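Local atomic coordinates of CurF (Lyngbya majuscula, PDB entry 2Q35), a protein that probably catalyses a decarboxylation during polyketide chain beta-branching, acting through a crotonase-fold ECH2 domain. Residues P174-S177 / N183-Q186; I16-E21 / E33-C38; I141-E144 / L150-E153; V77-L82 / E224-T229. The protein carries 1 engineered substitution. All blocks are in the same frame, centred on the assembly; numbering follows the deposited sequence.

Contact 1 (P174-S177 / N183-Q186); sequences PVVS and NYAQ
Tyr-184 reaches from its helix across Val-176 to Pro-174, and its side chain can be followed along the contact. CB lies 4.4 Å from CG2 of Val-176. With the ring carbon CG anti to the backbone N (chi1 -179°), the ring extends from the helix along segment 174-177. CD2 then passes CG1 of Val-176 at 4.3 Å, a loose apolar touch. Farther out, CE1 comes to 3.6 Å from CG of Pro-174, CZ lies almost as near that same carbon, and OH approaches it to 3.5 Å. Pro-174 CB also makes an off-centre CH-pi contact, 4.3 Å from the ring centroid and 30° from the ring normal. The proline and tyrosine side chains cross at about a right angle. Proline suits this place because its rigid, non-polar ring presents carbons to the aromatic system, while the branched Val-176 covers the stem of the tyrosine. With only the methyl group of an alanine in place of Tyr-184, Pro-174 CB and CG are likely to lose their aromatic partner, and a gap would open beside Val-176.

The contact closes a beta-alpha connection at the margin of the main crotonase sheet, strand 175-176 leading through Ser-177 into helix 178-192. That strand is one of the two outermost in this sheet within the chain and pairs with strand 114-118 through backbone bonds to Phe-117. The helix folds back over the sheet, setting Tyr-184 on Val-116 and the small Ala-185 on Ile-94 and Ala-96, while Arg-169 of the second subunit packs on Tyr-184.

Contact 2 (I16-E21 / E33-C38); sequences ITMKDE and EGLRHC
Asp-20 OD2, just beyond the strand whose Met-18 packs on Leu-35, is gripped by the hydroxyls of Ser-23 and Ser-28, while Ser-22 bonds to OD1. These bonds fix the turn leading out of strand 13-18 in the beta-alpha-beta unit of the crotonase fold formed with helix 29-44 and strand 50-54. Strand 16-18 and helix 33-38 run antiparallel at 175°, their axes 9.8 Å apart, and the space between them is filled by buried apolar groups. Ile-16 points toward the helix: CD1 lies 3.9 Å from Cys-38 CB, and CG1 approaches the same carbon. Its other branch, CG2, sits anti to the backbone N, from where it meets Leu-35 CD2 at 4.2 Å. A beta-branched residue suits a strand and here serves two helix residues one turn apart. With an alanine in place of Ile-16, a gap would probably open beneath Cys-38 and Leu-35. On the helix's solvent side, Arg-36 takes Glu-33 side-on with two nitrogens; NH2 to OE2 of Glu-33 is 2.7 Å, in the guanidinium plane but meeting the carboxylate from above its own. Two residues beyond Ile-16 on the strand, the unbranched and flexible Met-18 has CG beside its backbone N (chi1 -64°) and SD continuing the extended chain, and CG and SD both touch Leu-35 CD2, each at 4.1 Å.

Contact 3 (I141-E144 / L150-E153); sequences ILRE and LAQE
The backbones of segments 141-144 and 150-153 come very near each other, with the CA atoms of Leu-142 and Ala-151 only 5.2 Å apart. Both segments are helical, and such an approach needs a small residue on at least one side. Ala-151 provides it: its methyl group points toward the other helix and meets main chain as well as side chain. CB of Ala-151 lies 3.6 Å from the carbonyl carbon C of Leu-142, and CB of Leu-142 is just as near to it. The methyl also reaches Arg-143, whose backbone N and CG are each 3.7 Å away from Ala-151 CB. Arg-143 CG stands beside its own backbone N (chi1 -65°), which places the aliphatic stem against this methyl.

The two helices, 138-146 and 148-157, follow each other with a single residue between them, so that the chain folds back and they pack against each other within the crotonase fold, at the place where subunits of the trimer meet. Arginine suits this border position, since its stem packs within the chain while NH1 hydrogen-bonds to the backbone O of Leu-207 in the third subunit. Leu-142, in contrast, faces the interior. Its CD2 passes 4.1 Å from CA of Ala-151, and the side chain also rests on Leu-107 and Leu-110 of helix 104-110. Beyond the alanine, Gln-152 NE2 makes a weak hydrogen bond to Asp-113 O of the third subunit.

Contact 4 (V77-L82 / E224-T229); sequences VEVLDL and EIHQVT
Val-79 lays one methyl group, CG2, against the imidazole of His-226, 4.1 Å from CD2 and equally far from its NE2. The methyl arrives obliquely, nearest the CD2-NE2 bond. Chi1 of 175° sends CG1 anti to the backbone N and leaves CG2 beside it, facing the ring. The same CG2 reaches OE1 of Gln-227, but at 4.4 Å this is a marginal touch. The backbones stay well apart, with 9.5 Å between the CA atoms of Val-79 and Gln-227, and the contact is small: the side chains bridge from an irregular loop to a helix. That loop, 77-82, connects helix 66-73 to helix 83-87, and the helix it meets is the long 197-230 near the C-terminal end of the crotonase domain. Valine suits the loop position because its compact apolar branches can also rest on Leu-223 of that helix. Histidine suits the other side by combining a flat surface with two polar nitrogens, both of them engaged. NE2 of His-226 hydrogen-bonds to NZ of Lys-72, and ND1 to the backbone O of Thr-133, an arrangement that fixes the rotation of the ring. The rings of Phe-132 and Phe-230 meet the imidazole, the first nearly perpendicular to it and the second tilted by about 30°. Glycerol, probably from the crystallisation liquor, lies about 3 Å from the His-226 side chain, and Leu-80 N hydrogen-bonds to glycerol O1.

In the fold
Along the chain contact 2 closes first; contact 4 then opens at 77-82 and closes only at 224-229, with contacts 3 and 1 made in between. Contacts 1 and 2 both reach the six-stranded sheet from centres 21 Å apart, one at the edge strand 175-176 and the other at strand 13-18. Contacts 2 and 4 touch, Leu-35 CD1 meeting Leu-82 CD2 at 3.9 Å, so the loop 77-82 joins helix 29-44 to the long helix 197-230. Contacts 1 and 4, 33 Å apart between centres, lie on opposite sides of the chain's centre. Contacts 3 and 4 both border the third subunit, tying the single domain into its trimer.

Contact 1 (P174-S177 / N183-Q186)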
loop_
_atom_site.group_PDB
_atom_site.type_symbol
_atom_site.label_atom_id
_atom_site.label_comp_id
_atom_site.label_asym_id
_atom_site.label_seq_id
_atom_site.Cartn_x
_atom_site.Cartn_y
_atom_site.Cartn_z
ATOM N N PRO A 174 -13.730 6.050 -0.531
ATOM C CA PRO A 174 -15.107 5.837 -1.021
ATOM C C PRO A 174 -15.411 6.713 -2.225
ATOM O O PRO A 174 -14.969 7.868 -2.307
ATOM C CB PRO A 174 -16.003 6.237 0.151
ATOM C CG PRO A 174 -15.117 6.814 1.196
ATOM C CD PRO A 174 -13.681 6.723 0.783
ATOM N N VAL A 175 -16.163 6.136 -3.161
ATOM C CA VAL A 175 -16.579 6.860 -4.347
ATOM C C VAL A 175 -18.077 6.623 -4.427
ATOM O O VAL A 175 -18.508 5.482 -4.589
ATOM C CB VAL A 175 -15.909 6.328 -5.631
ATOM C CG1 VAL A 175 -16.262 7.234 -6.812
ATOM C CG2 VAL A 175 -14.377 6.252 -5.475
ATOM N N VAL A 176 -18.843 7.702 -4.318
ATOM C CA VAL A 176 -20.315 7.608 -4.292
ATOM C C VAL A 176 -20.949 8.612 -5.237
ATOM O O VAL A 176 -20.275 9.483 -5.783
ATOM C CB VAL A 176 -20.908 7.743 -2.850
ATOM C CG1 VAL A 176 -20.286 6.701 -1.895
ATOM C CG2 VAL A 176 -20.700 9.161 -2.254
ATOM N N SER A 177 -22.253 8.468 -5.494
ATOM C CA SER A 177 -22.887 9.377 -6.427
ATOM C C SER A 177 -22.763 10.795 -5.918
ATOM O O SER A 177 -22.792 11.034 -4.697
ATOM C CB SER A 177 -24.365 9.037 -6.584
ATOM O OG SER A 177 -24.535 7.654 -6.825
ATOM N N ASN A 183 -23.298 14.125 2.145
ATOM C CA ASN A 183 -23.950 13.319 3.183
ATOM C C ASN A 183 -23.037 12.225 3.752
ATOM O O ASN A 183 -23.026 12.000 4.957
ATOM C CB ASN A 183 -25.244 12.659 2.650
ATOM C CG ASN A 183 -26.348 13.666 2.296
ATOM O OD1 ASN A 183 -27.244 13.378 1.447
ATOM N ND2 ASN A 183 -26.319 14.821 2.933
ATOM N N TYR A 184 -22.292 11.545 2.882
ATOM C CA TYR A 184 -21.408 10.467 3.304
ATOM C C TYR A 184 -20.351 11.069 4.241
ATOM O O TYR A 184 -20.097 10.515 5.309
ATOM C CB TYR A 184 -20.751 9.791 2.099
ATOM C CG TYR A 184 -19.842 8.636 2.489
ATOM C CD1 TYR A 184 -18.581 8.882 3.022
ATOM C CD2 TYR A 184 -20.249 7.299 2.354
ATOM C CE1 TYR A 184 -17.743 7.853 3.397
ATOM C CE2 TYR A 184 -19.397 6.245 2.724
ATOM C CZ TYR A 184 -18.131 6.554 3.246
ATOM O OH TYR A 184 -17.224 5.588 3.639
ATOM N N ALA A 185 -19.777 12.200 3.824
ATOM C CA ALA A 185 -18.735 12.888 4.619
ATOM C C ALA A 185 -19.291 13.317 5.981
ATOM O O ALA A 185 -18.630 13.158 7.020
ATOM C CB ALA A 185 -18.170 14.091 3.875
ATOM N N GLN A 186 -20.515 13.838 5.981
ATOM C CA GLN A 186 -21.135 14.313 7.210
ATOM C C GLN A 186 -21.354 13.159 8.171
ATOM O O GLN A 186 -21.108 13.290 9.375
ATOM C CB GLN A 186 -22.462 15.030 6.915
ATOM C CG GLN A 186 -22.263 16.366 6.176
ATOM C CD GLN A 186 -23.557 16.920 5.584
ATOM O OE1 GLN A 186 -24.539 16.192 5.433
ATOM N NE2 GLN A 186 -23.551 18.193 5.227
#

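Contact 2 (I16-E21 / E33-C38)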
loop_
_atom_site.group_PDB
_atom_site.type_symbol
_atom_site.label_atom_id
_atom_site.label_comp_id
_atom_site.label_asym_id
_atom_site.label_seq_id
_atom_site.Cartn_x
_atom_site.Cartn_y
_atom_site.Cartn_z
ATOM N N ILE A 16 -16.678 23.711 5.770
ATOM C CA ILE A 16 -16.094 24.855 5.051
ATOM C C ILE A 16 -16.377 24.636 3.579
ATOM O O ILE A 16 -15.943 23.635 3.003
ATOM C CB ILE A 16 -14.581 24.961 5.293
ATOM C CG1 ILE A 16 -14.314 25.307 6.775
ATOM C CG2 ILE A 16 -13.959 26.010 4.362
ATOM C CD1 ILE A 16 -12.784 25.356 7.201
ATOM N N THR A 17 -17.127 25.560 2.986
ATOM C CA THR A 17 -17.649 25.393 1.644
ATOM C C THR A 17 -17.041 26.436 0.758
ATOM O O THR A 17 -17.199 27.628 1.013
ATOM C CB THR A 17 -19.197 25.572 1.636
ATOM O OG1 THR A 17 -19.756 24.650 2.574
ATOM C CG2 THR A 17 -19.787 25.307 0.259
ATOM N N MET A 18 -16.369 25.976 -0.291
ATOM C CA MET A 18 -15.775 26.862 -1.303
ATOM C C MET A 18 -16.764 27.118 -2.417
ATOM O O MET A 18 -17.264 26.176 -3.036
ATOM C CB MET A 18 -14.501 26.236 -1.916
ATOM C CG MET A 18 -13.358 26.041 -0.920
ATOM S SD MET A 18 -11.975 25.097 -1.589
ATOM C CE MET A 18 -12.695 23.473 -1.816
ATOM N N LYS A 19 -17.025 28.400 -2.693
ATOM C CA LYS A 19 -17.964 28.766 -3.747
ATOM C C LYS A 19 -17.499 30.041 -4.445
ATOM O O LYS A 19 -18.113 31.097 -4.337
ATOM C CB LYS A 19 -19.393 28.877 -3.188
ATOM C CG LYS A 19 -20.476 29.071 -4.261
ATOM C CD LYS A 19 -21.853 29.188 -3.637
ATOM C CE LYS A 19 -22.915 29.326 -4.716
ATOM N NZ LYS A 19 -24.283 29.374 -4.141
ATOM N N ASP A 20 -16.376 29.932 -5.148
ATOM C CA ASP A 20 -15.956 30.993 -6.049
ATOM C C ASP A 20 -16.379 30.568 -7.438
ATOM O O ASP A 20 -15.594 30.012 -8.213
ATOM C CB ASP A 20 -14.444 31.226 -5.991
ATOM C CG ASP A 20 -13.998 32.425 -6.822
ATOM O OD1 ASP A 20 -14.860 33.211 -7.263
ATOM O OD2 ASP A 20 -12.784 32.580 -7.039
ATOM N N GLU A 21 -17.641 30.843 -7.756
ATOM C CA GLU A 21 -18.186 30.473 -9.045
ATOM C C GLU A 21 -17.403 31.091 -10.206
ATOM O O GLU A 21 -17.226 30.442 -11.224
ATOM C CB GLU A 21 -19.669 30.854 -9.137
ATOM C CG GLU A 21 -20.499 30.276 -8.010
ATOM C CD GLU A 21 -21.977 30.449 -8.238
ATOM O OE1 GLU A 21 -22.550 31.388 -7.650
ATOM O OE2 GLU A 21 -22.557 29.656 -9.016
ATOM N N GLU A 33 -7.646 33.439 0.495
ATOM C CA GLU A 33 -7.898 34.259 1.682
ATOM C C GLU A 33 -9.079 33.721 2.489
ATOM O O GLU A 33 -9.054 33.725 3.719
ATOM C CB GLU A 33 -8.121 35.722 1.303
ATOM C CG GLU A 33 -8.513 36.625 2.481
ATOM C CD GLU A 33 -7.430 36.790 3.574
ATOM O OE1 GLU A 33 -6.262 36.361 3.399
ATOM O OE2 GLU A 33 -7.769 37.383 4.620
ATOM N N GLY A 34 -10.105 33.226 1.807
ATOM C CA GLY A 34 -11.266 32.722 2.521
ATOM C C GLY A 34 -10.979 31.396 3.219
ATOM O O GLY A 34 -11.489 31.132 4.316
ATOM N N LEU A 35 -10.157 30.553 2.596
ATOM C CA LEU A 35 -9.687 29.346 3.284
ATOM C C LEU A 35 -8.847 29.695 4.521
ATOM O O LEU A 35 -9.072 29.112 5.593
ATOM C CB LEU A 35 -8.894 28.435 2.330
ATOM C CG LEU A 35 -9.691 27.661 1.300
ATOM C CD1 LEU A 35 -8.705 27.048 0.311
ATOM C CD2 LEU A 35 -10.577 26.549 1.992
ATOM N N ARG A 36 -7.920 30.652 4.385
ATOM C CA ARG A 36 -7.143 31.088 5.542
ATOM C C ARG A 36 -8.069 31.560 6.678
ATOM O O ARG A 36 -7.947 31.115 7.825
ATOM C CB ARG A 36 -6.118 32.168 5.163
ATOM C CG ARG A 36 -5.201 32.501 6.338
ATOM C CD ARG A 36 -4.700 33.976 6.381
ATOM N NE ARG A 36 -5.794 34.951 6.282
ATOM C CZ ARG A 36 -6.642 35.268 7.265
ATOM N NH1 ARG A 36 -6.559 34.708 8.480
ATOM N NH2 ARG A 36 -7.599 36.151 7.014
ATOM N N HIS A 37 -9.013 32.430 6.337
ATOM C CA HIS A 37 -9.942 32.938 7.324
ATOM C C HIS A 37 -10.759 31.845 7.987
ATOM O O HIS A 37 -10.861 31.767 9.207
ATOM C CB HIS A 37 -10.878 33.980 6.720
ATOM C CG HIS A 37 -11.888 34.482 7.698
ATOM N ND1 HIS A 37 -11.559 35.287 8.776
ATOM C CD2 HIS A 37 -13.213 34.230 7.809
ATOM C CE1 HIS A 37 -12.649 35.544 9.476
ATOM N NE2 HIS A 37 -13.666 34.912 8.915
ATOM N N CYS A 38 -11.364 30.980 7.192
ATOM C CA CYS A 38 -12.218 29.975 7.817
ATOM C C CYS A 38 -11.435 28.994 8.685
ATOM O O CYS A 38 -11.910 28.616 9.749
ATOM C CB CYS A 38 -13.036 29.230 6.786
ATOM S SG CYS A 38 -14.347 30.269 6.061
#

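Contact 3 (I141-E144 / L150-E153)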
loop_
_atom_site.group_PDB
_atom_site.type_symbol
_atom_site.label_atom_id
_atom_site.label_comp_id
_atom_site.label_asym_id
_atom_site.label_seq_id
_atom_site.Cartn_x
_atom_site.Cartn_y
_atom_site.Cartn_z
ATOM N N ILE A 141 2.240 12.459 -1.729
ATOM C CA ILE A 141 0.856 12.345 -1.264
ATOM C C ILE A 141 0.072 11.319 -2.093
ATOM O O ILE A 141 -0.630 10.477 -1.521
ATOM C CB ILE A 141 0.181 13.728 -1.222
ATOM C CG1 ILE A 141 0.803 14.600 -0.123
ATOM C CG2 ILE A 141 -1.318 13.602 -0.948
ATOM C CD1 ILE A 141 0.523 14.128 1.362
ATOM N N LEU A 142 0.208 11.344 -3.419
ATOM C CA LEU A 142 -0.550 10.354 -4.208
ATOM C C LEU A 142 -0.138 8.915 -3.946
ATOM O O LEU A 142 -0.996 8.031 -3.869
ATOM C CB LEU A 142 -0.453 10.660 -5.700
ATOM C CG LEU A 142 -1.701 11.395 -6.184
ATOM C CD1 LEU A 142 -1.692 12.876 -5.776
ATOM C CD2 LEU A 142 -1.845 11.205 -7.695
ATOM N N ARG A 143 1.158 8.662 -3.812
ATOM C CA ARG A 143 1.618 7.303 -3.548
ATOM C C ARG A 143 1.131 6.831 -2.188
ATOM O O ARG A 143 0.705 5.685 -2.047
ATOM C CB ARG A 143 3.143 7.175 -3.682
ATOM C CG ARG A 143 3.576 7.424 -5.108
ATOM C CD ARG A 143 4.888 6.789 -5.482
ATOM N NE ARG A 143 6.034 7.613 -5.123
ATOM C CZ ARG A 143 7.258 7.419 -5.612
ATOM N NH1 ARG A 143 7.475 6.443 -6.482
ATOM N NH2 ARG A 143 8.264 8.196 -5.233
ATOM N N GLU A 144 1.168 7.717 -1.196
ATOM C CA GLU A 144 0.699 7.361 0.138
ATOM C C GLU A 144 -0.788 7.050 0.137
ATOM O O GLU A 144 -1.207 6.059 0.728
ATOM C CB GLU A 144 1.043 8.452 1.165
ATOM C CG GLU A 144 0.428 8.243 2.562
ATOM C CD GLU A 144 1.156 7.194 3.406
ATOM O OE1 GLU A 144 2.156 6.595 2.934
ATOM O OE2 GLU A 144 0.711 6.967 4.561
ATOM N N LEU A 150 -1.861 3.649 -9.156
ATOM C CA LEU A 150 -2.725 4.735 -9.600
ATOM C C LEU A 150 -1.916 6.011 -9.623
ATOM O O LEU A 150 -2.022 6.789 -10.559
ATOM C CB LEU A 150 -3.955 4.944 -8.693
ATOM C CG LEU A 150 -5.335 4.502 -9.203
ATOM C CD1 LEU A 150 -6.417 4.984 -8.248
ATOM C CD2 LEU A 150 -5.653 4.944 -10.635
ATOM N N ALA A 151 -1.122 6.234 -8.576
ATOM C CA ALA A 151 -0.348 7.464 -8.506
ATOM C C ALA A 151 0.527 7.581 -9.762
ATOM O O ALA A 151 0.524 8.618 -10.419
ATOM C CB ALA A 151 0.499 7.497 -7.231
ATOM N N GLN A 152 1.243 6.509 -10.089
ATOM C CA GLN A 152 2.126 6.464 -11.273
ATOM C C GLN A 152 1.368 6.836 -12.555
ATOM O O GLN A 152 1.774 7.707 -13.336
ATOM C CB GLN A 152 2.661 5.035 -11.420
ATOM C CG GLN A 152 3.847 4.873 -12.293
ATOM C CD GLN A 152 5.147 4.949 -11.528
ATOM O OE1 GLN A 152 5.220 5.535 -10.449
ATOM N NE2 GLN A 152 6.175 4.358 -12.085
ATOM N N GLU A 153 0.242 6.188 -12.774
ATOM C CA GLU A 153 -0.436 6.407 -14.047
ATOM C C GLU A 153 -1.044 7.805 -14.139
ATOM O O GLU A 153 -0.947 8.457 -15.186
ATOM C CB GLU A 153 -1.500 5.350 -14.298
ATOM C CG GLU A 153 -2.047 5.426 -15.720
ATOM C CD GLU A 153 -3.264 4.543 -15.934
ATOM O OE1 GLU A 153 -3.124 3.311 -15.828
ATOM O OE2 GLU A 153 -4.359 5.075 -16.223
#

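Contact 4 (V77-L82 / E224-T229)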
loop_
_atom_site.group_PDB
_atom_site.type_symbol
_atom_site.label_atom_id
_atom_site.label_comp_id
_atom_site.label_asym_id
_atom_site.label_seq_id
_atom_site.Cartn_x
_atom_site.Cartn_y
_atom_site.Cartn_z
ATOM N N VAL A 77 4.388 35.303 -11.975
ATOM C CA VAL A 77 3.989 34.784 -10.664
ATOM C C VAL A 77 4.823 33.551 -10.300
ATOM O O VAL A 77 5.445 32.943 -11.171
ATOM C CB VAL A 77 2.486 34.391 -10.647
ATOM C CG1 VAL A 77 1.598 35.627 -10.514
ATOM C CG2 VAL A 77 2.123 33.575 -11.895
ATOM N N GLU A 78 4.829 33.195 -9.012
ATOM C CA GLU A 78 5.487 31.978 -8.521
ATOM C C GLU A 78 4.429 30.936 -8.140
ATOM O O GLU A 78 3.243 31.247 -8.116
ATOM C CB GLU A 78 6.361 32.286 -7.303
ATOM C CG GLU A 78 7.437 33.350 -7.521
ATOM C CD GLU A 78 8.043 33.840 -6.211
ATOM O OE1 GLU A 78 8.335 32.994 -5.335
ATOM O OE2 GLU A 78 8.235 35.070 -6.056
ATOM N N VAL A 79 4.876 29.723 -7.807
ATOM C CA VAL A 79 3.995 28.580 -7.488
ATOM C C VAL A 79 3.171 28.737 -6.202
ATOM O O VAL A 79 3.725 28.958 -5.129
ATOM C CB VAL A 79 4.826 27.269 -7.386
ATOM C CG1 VAL A 79 3.967 26.109 -6.929
ATOM C CG2 VAL A 79 5.491 26.953 -8.707
ATOM N N LEU A 80 1.854 28.573 -6.312
ATOM C CA LEU A 80 0.948 28.614 -5.162
ATOM C C LEU A 80 1.120 27.340 -4.332
ATOM O O LEU A 80 1.202 26.242 -4.888
ATOM C CB LEU A 80 -0.513 28.680 -5.649
ATOM C CG LEU A 80 -0.988 29.908 -6.442
ATOM C CD1 LEU A 80 -1.834 29.480 -7.654
ATOM C CD2 LEU A 80 -1.756 30.875 -5.560
ATOM N N ASP A 81 1.132 27.474 -3.011
ATOM C CA ASP A 81 1.249 26.306 -2.141
ATOM C C ASP A 81 0.293 26.444 -0.962
ATOM O O ASP A 81 0.605 27.139 0.002
ATOM C CB ASP A 81 2.695 26.177 -1.638
ATOM C CG ASP A 81 2.915 24.957 -0.735
ATOM O OD1 ASP A 81 1.982 24.159 -0.494
ATOM O OD2 ASP A 81 4.058 24.808 -0.252
ATOM N N LEU A 82 -0.855 25.777 -1.044
ATOM C CA LEU A 82 -1.874 25.808 0.019
ATOM C C LEU A 82 -1.736 24.679 1.033
ATOM O O LEU A 82 -2.600 24.502 1.908
ATOM C CB LEU A 82 -3.286 25.760 -0.603
ATOM C CG LEU A 82 -3.851 27.058 -1.185
ATOM C CD1 LEU A 82 -3.007 27.639 -2.318
ATOM C CD2 LEU A 82 -5.311 26.803 -1.657
ATOM N N GLU A 224 12.049 22.249 -7.489
ATOM C CA GLU A 224 13.306 22.329 -8.258
ATOM C C GLU A 224 13.193 21.725 -9.661
ATOM O O GLU A 224 13.663 22.326 -10.634
ATOM C CB GLU A 224 14.486 21.728 -7.467
ATOM C CG GLU A 224 15.240 22.800 -6.629
ATOM C CD GLU A 224 15.949 22.280 -5.359
ATOM O OE1 GLU A 224 16.326 21.078 -5.302
ATOM O OE2 GLU A 224 16.133 23.103 -4.413
ATOM N N ILE A 225 12.538 20.562 -9.757
ATOM C CA ILE A 225 12.415 19.849 -11.040
ATOM C C ILE A 225 11.374 20.589 -11.878
ATOM O O ILE A 225 11.524 20.754 -13.101
ATOM C CB ILE A 225 11.988 18.366 -10.805
ATOM C CG1 ILE A 225 13.054 17.633 -9.985
ATOM C CG2 ILE A 225 11.715 17.634 -12.142
ATOM C CD1 ILE A 225 12.524 16.390 -9.270
ATOM N N HIS A 226 10.322 21.052 -11.209
ATOM C CA HIS A 226 9.284 21.810 -11.884
ATOM C C HIS A 226 9.835 23.048 -12.549
ATOM O O HIS A 226 9.490 23.357 -13.683
ATOM C CB HIS A 226 8.157 22.172 -10.922
ATOM C CG HIS A 226 7.134 23.085 -11.515
ATOM N ND1 HIS A 226 6.031 22.621 -12.199
ATOM C CD2 HIS A 226 7.032 24.437 -11.500
ATOM C CE1 HIS A 226 5.307 23.650 -12.608
ATOM N NE2 HIS A 226 5.893 24.761 -12.198
ATOM N N GLN A 227 10.715 23.759 -11.854
ATOM C CA GLN A 227 11.294 24.956 -12.438
ATOM C C GLN A 227 12.051 24.673 -13.740
ATOM O O GLN A 227 12.052 25.508 -14.645
ATOM C CB GLN A 227 12.162 25.671 -11.410
ATOM C CG GLN A 227 11.331 26.335 -10.305
ATOM C CD GLN A 227 10.486 27.495 -10.819
ATOM O OE1 GLN A 227 9.249 27.414 -10.875
ATOM N NE2 GLN A 227 11.152 28.578 -11.217
ATOM N N VAL A 228 12.688 23.505 -13.842
ATOM C CA VAL A 228 13.408 23.159 -15.064
ATOM C C VAL A 228 12.418 22.780 -16.167
ATOM O O VAL A 228 12.516 23.273 -17.293
ATOM C CB VAL A 228 14.399 22.002 -14.833
ATOM C CG1 VAL A 228 15.020 21.531 -16.147
ATOM C CG2 VAL A 228 15.470 22.446 -13.883
ATOM N N THR A 229 11.482 21.892 -15.841
ATOM C CA THR A 229 10.602 21.349 -16.889
ATOM C C THR A 229 9.520 22.322 -17.357
ATOM O O THR A 229 9.044 22.220 -18.507
ATOM C CB THR A 229 9.974 20.004 -16.480
ATOM O OG1 THR A 229 9.097 20.198 -15.365
ATOM C CG2 THR A 229 11.040 18.979 -16.135
#